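Local coordinates for protein glycerol Dehydrogenase (Unidentified, PDB 5XN8) that catalyses the NAD-dependent oxidation of glycerol to dihydroxyacetone, very probably also acting on related diols, as a metal-dependent member of the iron-containing alcohol dehydrogenase family, at residues T116-D121 / R232-N237; Y11-D16 / M152-I157. All blocks are in the same frame, centred on the assembly; numbering follows the deposited sequence.

Interaction 1. Residues T116-D121 / R232-N237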
loop_
_atom_site.group_PDB
_atom_site.type_symbol
_atom_site.label_atom_id
_atom_site.label_comp_id
_atom_site.label_asym_id
_atom_site.label_seq_id
_atom_site.Cartn_x
_atom_site.Cartn_y
_atom_site.Cartn_z
ATOM N N THR A 116 21.140 -0.095 40.159
ATOM C CA THR A 116 21.016 1.358 40.220
ATOM C C THR A 116 21.351 2.034 38.871
ATOM O O THR A 116 21.203 3.251 38.732
ATOM C CB THR A 116 21.939 1.919 41.314
ATOM O OG1 THR A 116 23.292 1.526 41.045
ATOM C CG2 THR A 116 21.523 1.387 42.675
ATOM N N ILE A 117 21.803 1.239 37.892
ATOM C CA ILE A 117 22.115 1.705 36.536
ATOM C C ILE A 117 21.565 0.687 35.535
ATOM O O ILE A 117 21.527 -0.501 35.837
ATOM C CB ILE A 117 23.651 1.878 36.378
ATOM C CG1 ILE A 117 24.154 3.065 37.217
ATOM C CG2 ILE A 117 24.032 2.088 34.928
ATOM C CD1 ILE A 117 25.651 3.082 37.470
ATOM N N ALA A 118 21.142 1.148 34.354
ATOM C CA ALA A 118 20.540 0.278 33.316
ATOM C C ALA A 118 21.462 0.139 32.108
ATOM O O ALA A 118 21.102 0.510 30.988
ATOM C CB ALA A 118 19.188 0.833 32.883
ATOM N N SER A 119 22.653 -0.400 32.348
ATOM C CA SER A 119 23.746 -0.394 31.357
ATOM C C SER A 119 24.101 -1.750 30.742
ATOM O O SER A 119 24.898 -1.805 29.807
ATOM C CB SER A 119 24.996 0.208 31.995
ATOM O OG SER A 119 25.385 -0.542 33.132
ATOM N N THR A 120 23.533 -2.830 31.281
ATOM C CA THR A 120 23.723 -4.184 30.771
ATOM C C THR A 120 22.426 -4.967 30.935
ATOM O O THR A 120 21.499 -4.508 31.611
ATOM C CB THR A 120 24.866 -4.935 31.497
ATOM O OG1 THR A 120 25.019 -6.233 30.919
ATOM C CG2 THR A 120 24.633 -5.020 33.026
ATOM N N ASP A 121 22.375 -6.143 30.307
ATOM C CA ASP A 121 21.242 -7.071 30.427
ATOM C C ASP A 121 21.579 -8.279 31.320
ATOM O O ASP A 121 20.830 -9.263 31.359
ATOM C CB ASP A 121 20.737 -7.497 29.035
ATOM C CG ASP A 121 21.799 -8.191 28.183
ATOM O OD1 ASP A 121 22.961 -8.326 28.633
ATOM O OD2 ASP A 121 21.445 -8.596 27.040
ATOM N N ARG A 232 10.141 2.306 29.209
ATOM C CA ARG A 232 10.147 1.313 28.121
ATOM C C ARG A 232 11.567 0.861 27.781
ATOM O O ARG A 232 11.799 -0.322 27.521
ATOM C CB ARG A 232 9.487 1.852 26.843
ATOM C CG ARG A 232 8.039 2.302 26.945
ATOM C CD ARG A 232 7.067 1.165 27.196
ATOM N NE ARG A 232 5.705 1.674 27.421
ATOM C CZ ARG A 232 4.845 2.059 26.467
ATOM N NH1 ARG A 232 5.170 2.014 25.170
ATOM N NH2 ARG A 232 3.641 2.498 26.811
ATOM N N ILE A 233 12.502 1.809 27.769
ATOM C CA ILE A 233 13.906 1.521 27.458
ATOM C C ILE A 233 14.616 0.772 28.579
ATOM O O ILE A 233 15.439 -0.091 28.303
ATOM C CB ILE A 233 14.667 2.820 27.051
ATOM C CG1 ILE A 233 14.208 3.270 25.657
ATOM C CG2 ILE A 233 16.190 2.651 27.088
ATOM C CD1 ILE A 233 14.704 2.424 24.499
ATOM N N ILE A 234 14.308 1.099 29.834
ATOM C CA ILE A 234 14.830 0.339 30.984
ATOM C C ILE A 234 14.351 -1.121 30.945
ATOM O O ILE A 234 15.105 -2.031 31.304
ATOM C CB ILE A 234 14.465 1.012 32.330
ATOM C CG1 ILE A 234 15.265 2.308 32.501
ATOM C CG2 ILE A 234 14.746 0.090 33.518
ATOM C CD1 ILE A 234 14.746 3.210 33.605
ATOM N N GLU A 235 13.113 -1.345 30.519
ATOM C CA GLU A 235 12.578 -2.703 30.374
ATOM C C GLU A 235 13.231 -3.420 29.194
ATOM O O GLU A 235 13.587 -4.596 29.302
ATOM C CB GLU A 235 11.064 -2.672 30.179
ATOM C CG GLU A 235 10.408 -4.047 30.286
ATOM C CD GLU A 235 8.992 -4.099 29.753
ATOM O OE1 GLU A 235 8.336 -3.043 29.701
ATOM O OE2 GLU A 235 8.531 -5.215 29.386
ATOM N N ALA A 236 13.355 -2.711 28.072
ATOM C CA ALA A 236 14.085 -3.214 26.909
ATOM C C ALA A 236 15.509 -3.626 27.279
ATOM O O ALA A 236 15.935 -4.744 26.979
ATOM C CB ALA A 236 14.110 -2.168 25.800
ATOM N N ASN A 237 16.217 -2.720 27.950
ATOM C CA ASN A 237 17.612 -2.927 28.367
ATOM C C ASN A 237 17.815 -4.050 29.373
ATOM O O ASN A 237 18.903 -4.642 29.416
ATOM C CB ASN A 237 18.201 -1.631 28.971
ATOM C CG ASN A 237 18.539 -0.582 27.929
ATOM O OD1 ASN A 237 18.220 -0.724 26.742
ATOM N ND2 ASN A 237 19.208 0.483 28.372
#

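Interaction 2. Residues Y11-D16 / M152-I157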
loop_
_atom_site.group_PDB
_atom_site.type_symbol
_atom_site.label_atom_id
_atom_site.label_comp_id
_atom_site.label_asym_id
_atom_site.label_seq_id
_atom_site.Cartn_x
_atom_site.Cartn_y
_atom_site.Cartn_z
ATOM N N TYR A 11 9.977 -9.601 38.230
ATOM C CA TYR A 11 10.699 -8.424 37.765
ATOM C C TYR A 11 9.843 -7.199 38.082
ATOM O O TYR A 11 8.717 -7.113 37.626
ATOM C CB TYR A 11 11.012 -8.556 36.276
ATOM C CG TYR A 11 11.531 -7.294 35.634
ATOM C CD1 TYR A 11 12.894 -7.001 35.610
ATOM C CD2 TYR A 11 10.657 -6.389 35.035
ATOM C CE1 TYR A 11 13.361 -5.855 35.011
ATOM C CE2 TYR A 11 11.120 -5.223 34.460
ATOM C CZ TYR A 11 12.480 -4.969 34.444
ATOM O OH TYR A 11 12.949 -3.810 33.860
ATOM N N LEU A 12 10.366 -6.289 38.902
ATOM C CA LEU A 12 9.633 -5.095 39.342
ATOM C C LEU A 12 10.281 -3.854 38.756
ATOM O O LEU A 12 11.510 -3.771 38.680
ATOM C CB LEU A 12 9.671 -4.975 40.872
ATOM C CG LEU A 12 8.789 -5.908 41.696
ATOM C CD1 LEU A 12 9.319 -7.330 41.690
ATOM C CD2 LEU A 12 8.689 -5.365 43.119
ATOM N N GLN A 13 9.464 -2.878 38.376
ATOM C CA GLN A 13 9.981 -1.647 37.779
ATOM C C GLN A 13 9.052 -0.452 37.942
ATOM O O GLN A 13 7.892 -0.527 37.598
ATOM C CB GLN A 13 10.263 -1.863 36.296
ATOM C CG GLN A 13 10.857 -0.646 35.607
ATOM C CD GLN A 13 10.892 -0.818 34.113
ATOM O OE1 GLN A 13 11.425 -1.809 33.614
ATOM N NE2 GLN A 13 10.284 0.123 33.383
ATOM N N GLY A 14 9.602 0.660 38.420
ATOM C CA GLY A 14 8.856 1.914 38.540
ATOM C C GLY A 14 9.529 2.898 39.478
ATOM O O GLY A 14 10.590 2.605 40.035
ATOM N N PRO A 15 8.922 4.079 39.661
ATOM C CA PRO A 15 9.400 5.021 40.680
ATOM C C PRO A 15 9.360 4.407 42.077
ATOM O O PRO A 15 8.386 3.739 42.417
ATOM C CB PRO A 15 8.404 6.183 40.573
ATOM C CG PRO A 15 7.953 6.148 39.159
ATOM C CD PRO A 15 7.898 4.686 38.793
ATOM N N ASP A 16 10.427 4.610 42.847
ATOM C CA ASP A 16 10.513 4.160 44.250
ATOM C C ASP A 16 10.395 2.636 44.443
ATOM O O ASP A 16 10.000 2.179 45.506
ATOM C CB ASP A 16 9.480 4.890 45.115
ATOM C CG ASP A 16 9.573 6.405 44.984
ATOM O OD1 ASP A 16 10.665 6.974 45.220
ATOM O OD2 ASP A 16 8.553 7.035 44.630
ATOM N N MET A 152 13.946 -2.609 39.674
ATOM C CA MET A 152 14.460 -1.492 38.899
ATOM C C MET A 152 13.781 -0.214 39.370
ATOM O O MET A 152 12.632 0.048 39.024
ATOM C CB MET A 152 14.188 -1.732 37.410
ATOM C CG MET A 152 14.664 -3.083 36.886
ATOM S SD MET A 152 16.458 -3.259 36.906
ATOM C CE MET A 152 16.939 -2.162 35.586
ATOM N N ASP A 153 14.485 0.566 40.189
ATOM C CA ASP A 153 13.983 1.858 40.634
ATOM C C ASP A 153 14.396 2.885 39.598
ATOM O O ASP A 153 15.562 3.302 39.545
ATOM C CB ASP A 153 14.519 2.234 42.027
ATOM C CG ASP A 153 13.794 3.443 42.625
ATOM O OD1 ASP A 153 13.357 4.332 41.864
ATOM O OD2 ASP A 153 13.648 3.497 43.858
ATOM N N THR A 154 13.426 3.299 38.790
ATOM C CA THR A 154 13.688 4.166 37.645
ATOM C C THR A 154 13.946 5.624 38.036
ATOM O O THR A 154 14.444 6.387 37.220
ATOM C CB THR A 154 12.511 4.108 36.656
ATOM O OG1 THR A 154 11.321 4.539 37.319
ATOM C CG2 THR A 154 12.319 2.674 36.131
ATOM N N ALA A 155 13.593 6.014 39.262
ATOM C CA ALA A 155 13.958 7.333 39.803
ATOM C C ALA A 155 15.453 7.407 40.098
ATOM O O ALA A 155 16.084 8.448 39.889
ATOM C CB ALA A 155 13.146 7.645 41.059
ATOM N N ILE A 156 16.014 6.300 40.576
ATOM C CA ILE A 156 17.463 6.190 40.830
ATOM C C ILE A 156 18.232 6.018 39.515
ATOM O O ILE A 156 19.253 6.659 39.307
ATOM C CB ILE A 156 17.782 5.023 41.794
ATOM C CG1 ILE A 156 17.122 5.268 43.152
ATOM C CG2 ILE A 156 19.290 4.827 41.959
ATOM C CD1 ILE A 156 17.124 4.074 44.076
ATOM N N ILE A 157 17.731 5.151 38.639
ATOM C CA ILE A 157 18.381 4.885 37.346
ATOM C C ILE A 157 18.426 6.132 36.453
ATOM O O ILE A 157 19.438 6.392 35.811
ATOM C CB ILE A 157 17.721 3.691 36.619
ATOM C CG1 ILE A 157 17.997 2.390 37.390
ATOM C CG2 ILE A 157 18.237 3.554 35.187
ATOM C CD1 ILE A 157 16.989 1.286 37.126
HETATM O O HOH W 1 13.745 6.272 44.164
#

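Interaction 1. Residues T116-D121 / R232-N237
N237 lays the NH2 end of its carboxamide against the backbone carbonyl of A118, where the loop leaving strand 111-115 of the Rossmann-like nucleotide-binding domain meets helix 228-247 of the all-helical, metal-binding domain. ND2 donates to A118 O over 3.2 Å with an N-H...O angle of 148°, and it sits 22° from the carbonyl plane. With CG anti to its own carbonyl carbon (chi1 -75°), the N237 amide reaches off the helix beside the backbone N and faces the loop; M169 and A172 of helix 162-185 pack against it. One turn earlier, I234 presents CG1 to the methyl of A118 at 4.2 Å, and I157 of helix 154-158 touches both side chains. Polar and apolar contacts thus hold the same loop residue. Further along the loop, the backbone oxygen of N237 lies 3.4 Å from D121 CB, while its 3.5 Å approach to D121 CA is a CA-H...O contact.

This buried seam lies beside the active site. T116 and S119 probably take part in binding NAD+, and D121 probably binds glycerol. The D121 backbone N donates to D171, a ligand of the bound zinc ion, so the loop adjoins the metal's first shell. D121 OD2 is itself hydrogen-bonded to S241 OG, one helical turn beyond N237.

Interaction 2. Residues Y11-D16 / M152-I157
M152 sets its CG obliquely against the hydroxyl end of Y11, 3.6 Å from both CE1 and OH of the tyrosine. The methionine is bent at chi2 and chi3, while Y11 holds CG anti to its backbone N (chi1 169°), which brings the far end of the ring across to the neighbouring strand. Y11 OH donates to Q13 OE1 in the carbonyl plane, and Q13 NE2 binds E231 O, so both ends of the buried amide are engaged. Q13 CG also meets T154 CG2 at 3.7 Å, the two side chains crossing at about a right angle.

Beneath this packing, Q13 pairs with M152 and G14 with D153 as parallel neighbours in the six-stranded sheet of the Rossmann-like domain. M152 N donates to L12 O, and M152 O receives G14 N at 3.1 Å almost straight along its C=O axis. The sheet continues past strand 10-14 into an antiparallel strand of the second subunit. As strand 149-153 gives way to helix 154-158, T154 N still reaches G14 O at 3.2 Å, but from well above the carbonyl plane.

Packing thins toward the exposed D16. Here D153 is the N-cap of the helix: its OD1 accepts A155 N at 3.1 Å and, more weakly, D16 N, while OD2 is held by S18 OG. A water donates to D153 OD2 at 2.8 Å and makes a weaker, 3.3 Å bond to D16 OD1, spanning the two carboxylates on the solvent side.

Overall arrangement
Both contacts are largely buried, but interaction 1 lies near the centre of the chain beside the zinc site, whereas interaction 2 is further out and ends at solvent around D16. Interaction 1 joins a loop to a helix across the two domains with one side-chain-to-backbone bond and a single apolar contact; interaction 2 joins neighbouring strands through repeated backbone bonds and a helix cap. Helix 228-247 links them: I234 CD1 packs on T154 CG2 at 3.5 Å, and E235 CA lies against Y11 OH and Q13 OE1. The segments of both also reach the second subunit, R232 and E235 of the helix in the one case and the edge strand in the other.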